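Local coordinates for protein N-terminal acetyltransferase B complex subunit MDM20 (Candida albicans, PDB 5K04) that serves as the non-catalytic subunit of the NatB N-terminal acetyltransferase complex, probably supporting the NAT3 subunit in acetylation of protein N-termini, at residues D246-W251 against S280-E285; E335-V340 against N370-L375. All coordinates share one frame; numbering follows the deposited sequence.

In the fold
The two contacts follow one another along the chain: contact 1 closes, joining helix 248-260 to helix 277-289, before contact 2 opens and joins helix 337-346 to helix 372-383. Their centres lie 26 Å apart and their nearest atoms about 14 Å, so they do not touch. Both belong to the TPR-clan region of this all-helical subunit; contact 1 sets the first turn of helix 248-260 against the body of helix 277-289, while contact 2 joins the N-terminal ends of two helices. Both also border the NAT3 subunit, contact 1 through several bonds and contact 2 through one weak bond, so this part of the helical subunit probably contributes to the NAT3 interface.

Contact 1. Residues D246-W251 against S280-E285; sequences DDFDTW and SLLKIE
Phe-248 and Trp-251, on the first turn of helix 248-260, pack against Leu-281, Leu-282 and Glu-285 of helix 277-289, a helix-to-helix contact in the TPR-clan region of this all-helical subunit. No hydrogen bond crosses it; the contact is largely apolar and buried. With CG anti to the backbone N (chi1 -167°), the Phe-248 ring reaches the neighbouring helix with its far edge. Its CE1 lies 3.8 Å from Leu-281 CB, while the backbone N of Leu-282 sits at the ring edge, in its plane. CZ approaches Glu-285 OE1 at 3.8 Å, also near the ring plane, with the carboxylate turned 75° to the ring. That oxygen has its polar partner in the hydroxyl of Tyr-318.

Leu-282 can be followed outward. Its CB comes within 4.3 Å of Phe-248 CE1; beyond CG the branches divide, and both methyls reach Trp-251. CD1 meets Trp-251 CB at 3.8 Å, and CD2 touches the indole at CE3, 3.6 Å away, while also lying against Trp-251 CB. The two side chains cross at about a right angle. Phe-241 meets the same indole with its ring plane steeply inclined.

The helix start is capped by Asp-247 at the N-cap position, whose OD2 accepts a weak bond from the backbone N of Thr-250 and a shorter one from Thr-250 OG1. Asp-247 OD1 accepts a hydrogen bond from the backbone N of Ile-4 of the NAT3 chain, and Asp-249 forms a salt bridge with Lys-5 of that chain, so this helix end belongs to the subunit interface. The nitrogen edge of the indole is held more loosely: Trp-251 NE1 gives a weak bond, 3.4 Å long, to Asp-246 OD1, which lies in the ring plane.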
loop_
_atom_site.group_PDB
_atom_site.type_symbol
_atom_site.label_atom_id
_atom_site.label_comp_id
_atom_site.label_asym_id
_atom_site.label_seq_id
_atom_site.Cartn_x
_atom_site.Cartn_y
_atom_site.Cartn_z
ATOM N N ASP A 246 -20.199 9.993 -21.222
ATOM C CA ASP A 246 -21.103 9.714 -20.082
ATOM C C ASP A 246 -20.346 9.742 -18.755
ATOM O O ASP A 246 -20.241 8.745 -18.038
ATOM C CB ASP A 246 -21.851 8.390 -20.235
ATOM C CG ASP A 246 -22.900 8.179 -19.120
ATOM O OD1 ASP A 246 -23.255 9.150 -18.421
ATOM O OD2 ASP A 246 -23.362 7.034 -18.932
ATOM N N ASP A 247 -19.842 10.932 -18.436
ATOM C CA ASP A 247 -18.881 11.153 -17.362
ATOM C C ASP A 247 -19.438 12.208 -16.412
ATOM O O ASP A 247 -19.666 13.356 -16.818
ATOM C CB ASP A 247 -17.549 11.593 -17.967
ATOM C CG ASP A 247 -16.441 11.625 -16.973
ATOM O OD1 ASP A 247 -16.006 10.539 -16.530
ATOM O OD2 ASP A 247 -15.981 12.747 -16.675
ATOM N N PHE A 248 -19.662 11.821 -15.151
ATOM C CA PHE A 248 -20.369 12.710 -14.231
ATOM C C PHE A 248 -19.635 14.038 -14.054
ATOM O O PHE A 248 -20.248 15.106 -14.130
ATOM C CB PHE A 248 -20.577 12.031 -12.882
ATOM C CG PHE A 248 -21.557 12.749 -11.997
ATOM C CD1 PHE A 248 -22.872 12.928 -12.406
ATOM C CD2 PHE A 248 -21.176 13.244 -10.763
ATOM C CE1 PHE A 248 -23.791 13.588 -11.595
ATOM C CE2 PHE A 248 -22.094 13.907 -9.942
ATOM C CZ PHE A 248 -23.397 14.082 -10.360
ATOM N N ASP A 249 -18.321 13.989 -13.815
ATOM C CA ASP A 249 -17.545 15.217 -13.679
ATOM C C ASP A 249 -17.698 16.104 -14.913
ATOM O O ASP A 249 -17.797 17.332 -14.800
ATOM C CB ASP A 249 -16.075 14.876 -13.433
ATOM C CG ASP A 249 -15.829 14.279 -12.054
ATOM O OD1 ASP A 249 -16.792 14.150 -11.273
ATOM O OD2 ASP A 249 -14.665 13.944 -11.748
ATOM N N THR A 250 -17.755 15.494 -16.099
ATOM C CA THR A 250 -17.933 16.257 -17.329
ATOM C C THR A 250 -19.356 16.803 -17.452
ATOM O O THR A 250 -19.554 17.890 -18.013
ATOM C CB THR A 250 -17.577 15.384 -18.538
ATOM O OG1 THR A 250 -16.267 14.823 -18.352
ATOM C CG2 THR A 250 -17.597 16.217 -19.832
ATOM N N TRP A 251 -20.348 16.081 -16.915
ATOM C CA TRP A 251 -21.719 16.587 -16.902
ATOM C C TRP A 251 -21.830 17.820 -16.020
ATOM O O TRP A 251 -22.501 18.797 -16.382
ATOM C CB TRP A 251 -22.693 15.516 -16.407
ATOM C CG TRP A 251 -23.152 14.478 -17.427
ATOM C CD1 TRP A 251 -22.848 13.139 -17.433
ATOM C CD2 TRP A 251 -24.025 14.688 -18.549
ATOM N NE1 TRP A 251 -23.469 12.513 -18.487
ATOM C CE2 TRP A 251 -24.191 13.443 -19.190
ATOM C CE3 TRP A 251 -24.665 15.809 -19.082
ATOM C CZ2 TRP A 251 -24.978 13.291 -20.330
ATOM C CZ3 TRP A 251 -25.442 15.655 -20.210
ATOM C CH2 TRP A 251 -25.593 14.405 -20.822
ATOM N N SER A 280 -29.657 11.202 -13.762
ATOM C CA SER A 280 -30.603 11.282 -12.656
ATOM C C SER A 280 -30.007 12.047 -11.487
ATOM O O SER A 280 -30.679 12.882 -10.877
ATOM C CB SER A 280 -31.023 9.877 -12.241
ATOM O OG SER A 280 -31.774 9.277 -13.277
ATOM N N LEU A 281 -28.732 11.795 -11.186
ATOM C CA LEU A 281 -28.045 12.570 -10.159
ATOM C C LEU A 281 -27.809 13.998 -10.624
ATOM O O LEU A 281 -27.873 14.936 -9.821
ATOM C CB LEU A 281 -26.714 11.908 -9.790
ATOM C CG LEU A 281 -26.801 10.616 -8.978
ATOM C CD1 LEU A 281 -25.426 10.044 -8.706
ATOM C CD2 LEU A 281 -27.544 10.836 -7.673
ATOM N N LEU A 282 -27.534 14.178 -11.918
ATOM C CA LEU A 282 -27.247 15.515 -12.428
ATOM C C LEU A 282 -28.435 16.440 -12.236
ATOM O O LEU A 282 -28.260 17.631 -11.956
ATOM C CB LEU A 282 -26.873 15.448 -13.903
ATOM C CG LEU A 282 -26.349 16.758 -14.483
ATOM C CD1 LEU A 282 -24.994 17.088 -13.866
ATOM C CD2 LEU A 282 -26.250 16.660 -16.002
ATOM N N LYS A 283 -29.655 15.900 -12.377
ATOM C CA LYS A 283 -30.868 16.696 -12.201
ATOM C C LYS A 283 -30.939 17.284 -10.799
ATOM O O LYS A 283 -31.423 18.410 -10.620
ATOM C CB LYS A 283 -32.097 15.841 -12.495
ATOM C CG LYS A 283 -32.338 15.644 -13.976
ATOM C CD LYS A 283 -33.611 14.873 -14.247
ATOM C CE LYS A 283 -33.875 14.743 -15.751
ATOM N NZ LYS A 283 -34.288 16.025 -16.419
ATOM N N ILE A 284 -30.431 16.547 -9.807
ATOM C CA ILE A 284 -30.256 17.098 -8.467
ATOM C C ILE A 284 -29.224 18.212 -8.490
ATOM O O ILE A 284 -29.431 19.289 -7.918
ATOM C CB ILE A 284 -29.845 15.997 -7.477
ATOM C CG1 ILE A 284 -30.777 14.788 -7.610
ATOM C CG2 ILE A 284 -29.871 16.554 -6.065
ATOM C CD1 ILE A 284 -30.399 13.622 -6.733
ATOM N N GLU A 285 -28.085 17.954 -9.133
ATOM C CA GLU A 285 -27.036 18.963 -9.237
ATOM C C GLU A 285 -27.522 20.188 -10.008
ATOM O O GLU A 285 -27.062 21.308 -9.758
ATOM C CB GLU A 285 -25.805 18.350 -9.905
ATOM C CG GLU A 285 -24.469 18.883 -9.383
ATOM C CD GLU A 285 -23.995 18.200 -8.117
ATOM O OE1 GLU A 285 -24.169 16.967 -7.998
ATOM O OE2 GLU A 285 -23.441 18.903 -7.241
#

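Contact 2. Residues E335-V340 against N370-L375; sequences ENLITV and NPVNEL
This is a largely apolar contact between the N-terminal ends of two helices, 337-346 and 372-383, within the TPR-clan region of the subunit. Leu-337 and Ile-338 touch Pro-371 and Val-372, and no hydrogen bond links the two sides. Leu-337 carries much of the packing: CG stands anti to the backbone N (chi1 159°), and its two methyls straddle one methyl of Val-372. CD1 and CD2 of Leu-337 each lie only 3.4 Å from Val-372 CG2, tight for methyl groups, and the side chains cross at about a right angle. CD2 also lies 4.1 Å from Pro-371 CD. Phe-359 touches both Leu-337 and Val-372, extending this apolar patch.

Alongside, Ile-338 brings CG1 to 3.9 Å from Pro-371 CB, and its terminal CD1 reaches on to the proline CG. Further along, Leu-375 CD1 approaches Val-340 O more distantly, and the Leu-375 side chain packs on Val-341 and Arg-344 of helix 337-346.

An asparagine side chain makes a capping bond at each helix start, Asn-336 as N-cap and Asn-370 through an Asx turn ahead of its helix. Asn-336 OD1 accepts from Thr-339 N at 2.8 Å in the carbonyl plane, with an N-H...O angle of 160°. Asn-370 ND2 donates to the backbone O of Phe-359, which helps fix the rotation of the amide. Its OD1 does two things: it lies 3.7 Å from Leu-337 CD2 across the contact, and it accepts a 3.0 Å bond from Val-372 N, the donor standing above the carbonyl plane.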
loop_
_atom_site.group_PDB
_atom_site.type_symbol
_atom_site.label_atom_id
_atom_site.label_comp_id
_atom_site.label_asym_id
_atom_site.label_seq_id
_atom_site.Cartn_x
_atom_site.Cartn_y
_atom_site.Cartn_z
ATOM N N GLU A 335 -40.412 -5.787 -0.153
ATOM C CA GLU A 335 -40.134 -7.071 -0.787
ATOM C C GLU A 335 -38.726 -7.158 -1.353
ATOM O O GLU A 335 -38.119 -8.231 -1.310
ATOM C CB GLU A 335 -41.153 -7.359 -1.893
ATOM C CG GLU A 335 -42.489 -7.901 -1.371
ATOM C CD GLU A 335 -43.249 -8.705 -2.411
ATOM O OE1 GLU A 335 -43.475 -8.186 -3.528
ATOM O OE2 GLU A 335 -43.609 -9.864 -2.111
ATOM N N ASN A 336 -38.195 -6.055 -1.879
ATOM C CA ASN A 336 -36.869 -6.050 -2.479
ATOM C C ASN A 336 -35.827 -5.757 -1.406
ATOM O O ASN A 336 -35.806 -4.666 -0.821
ATOM C CB ASN A 336 -36.768 -5.040 -3.622
ATOM C CG ASN A 336 -35.382 -4.988 -4.218
ATOM O OD1 ASN A 336 -34.542 -4.223 -3.774
ATOM N ND2 ASN A 336 -35.130 -5.819 -5.212
ATOM N N LEU A 337 -34.949 -6.736 -1.185
ATOM C CA LEU A 337 -33.972 -6.681 -0.104
ATOM C C LEU A 337 -33.149 -5.394 -0.147
ATOM O O LEU A 337 -32.988 -4.712 0.870
ATOM C CB LEU A 337 -33.075 -7.922 -0.189
ATOM C CG LEU A 337 -31.712 -7.872 0.485
ATOM C CD1 LEU A 337 -31.829 -7.535 1.968
ATOM C CD2 LEU A 337 -31.039 -9.212 0.305
ATOM N N ILE A 338 -32.636 -5.037 -1.325
ATOM C CA ILE A 338 -31.775 -3.857 -1.440
ATOM C C ILE A 338 -32.559 -2.556 -1.213
ATOM O O ILE A 338 -32.035 -1.601 -0.625
ATOM C CB ILE A 338 -31.038 -3.890 -2.791
ATOM C CG1 ILE A 338 -29.952 -4.986 -2.734
ATOM C CG2 ILE A 338 -30.436 -2.512 -3.131
ATOM C CD1 ILE A 338 -29.322 -5.335 -4.060
ATOM N N THR A 339 -33.825 -2.504 -1.634
ATOM C CA THR A 339 -34.689 -1.396 -1.236
ATOM C C THR A 339 -34.700 -1.243 0.280
ATOM O O THR A 339 -34.567 -0.133 0.800
ATOM C CB THR A 339 -36.110 -1.619 -1.764
ATOM O OG1 THR A 339 -36.080 -1.764 -3.187
ATOM C CG2 THR A 339 -37.043 -0.450 -1.392
ATOM N N VAL A 340 -34.821 -2.359 1.005
ATOM C CA VAL A 340 -34.841 -2.298 2.464
ATOM C C VAL A 340 -33.484 -1.859 3.007
ATOM O O VAL A 340 -33.403 -1.075 3.959
ATOM C CB VAL A 340 -35.281 -3.655 3.036
ATOM C CG1 VAL A 340 -35.240 -3.639 4.571
ATOM C CG2 VAL A 340 -36.680 -3.991 2.546
ATOM N N ASN A 370 -23.972 -11.212 0.237
ATOM C CA ASN A 370 -25.391 -11.035 0.501
ATOM C C ASN A 370 -25.633 -9.623 1.017
ATOM O O ASN A 370 -25.130 -9.274 2.094
ATOM C CB ASN A 370 -25.871 -12.036 1.521
ATOM C CG ASN A 370 -27.365 -11.947 1.759
ATOM O OD1 ASN A 370 -28.012 -10.979 1.372
ATOM N ND2 ASN A 370 -27.922 -12.978 2.392
ATOM N N PRO A 371 -26.411 -8.804 0.314
ATOM C CA PRO A 371 -26.590 -7.413 0.753
ATOM C C PRO A 371 -27.155 -7.272 2.165
ATOM O O PRO A 371 -26.992 -6.203 2.764
ATOM C CB PRO A 371 -27.548 -6.833 -0.298
ATOM C CG PRO A 371 -27.412 -7.738 -1.484
ATOM C CD PRO A 371 -27.157 -9.103 -0.923
ATOM N N VAL A 372 -27.803 -8.308 2.723
ATOM C CA VAL A 372 -28.300 -8.223 4.101
ATOM C C VAL A 372 -27.173 -7.945 5.078
ATOM O O VAL A 372 -27.392 -7.362 6.150
ATOM C CB VAL A 372 -29.017 -9.516 4.517
ATOM C CG1 VAL A 372 -29.828 -9.262 5.752
ATOM C CG2 VAL A 372 -29.896 -9.978 3.441
ATOM N N ASN A 373 -25.963 -8.384 4.748
ATOM C CA ASN A 373 -24.864 -8.258 5.682
ATOM C C ASN A 373 -24.239 -6.877 5.660
ATOM O O ASN A 373 -23.281 -6.629 6.404
ATOM C CB ASN A 373 -23.868 -9.371 5.399
ATOM C CG ASN A 373 -24.421 -10.714 5.825
ATOM O OD1 ASN A 373 -25.109 -10.796 6.854
ATOM N ND2 ASN A 373 -24.163 -11.764 5.034
ATOM N N GLU A 374 -24.763 -5.987 4.809
ATOM C CA GLU A 374 -24.522 -4.565 4.986
ATOM C C GLU A 374 -25.244 -4.070 6.229
ATOM O O GLU A 374 -24.711 -3.250 6.985
ATOM C CB GLU A 374 -24.993 -3.799 3.749
ATOM C CG GLU A 374 -24.195 -4.073 2.461
ATOM C CD GLU A 374 -22.729 -3.617 2.527
ATOM O OE1 GLU A 374 -21.837 -4.363 2.060
ATOM O OE2 GLU A 374 -22.473 -2.508 3.057
ATOM N N LEU A 375 -26.460 -4.587 6.460
ATOM C CA LEU A 375 -27.248 -4.232 7.635
ATOM C C LEU A 375 -26.731 -4.930 8.890
ATOM O O LEU A 375 -26.586 -4.293 9.944
ATOM C CB LEU A 375 -28.720 -4.579 7.393
ATOM C CG LEU A 375 -29.308 -3.753 6.250
ATOM C CD1 LEU A 375 -30.841 -3.757 6.236
ATOM C CD2 LEU A 375 -28.786 -2.329 6.360
#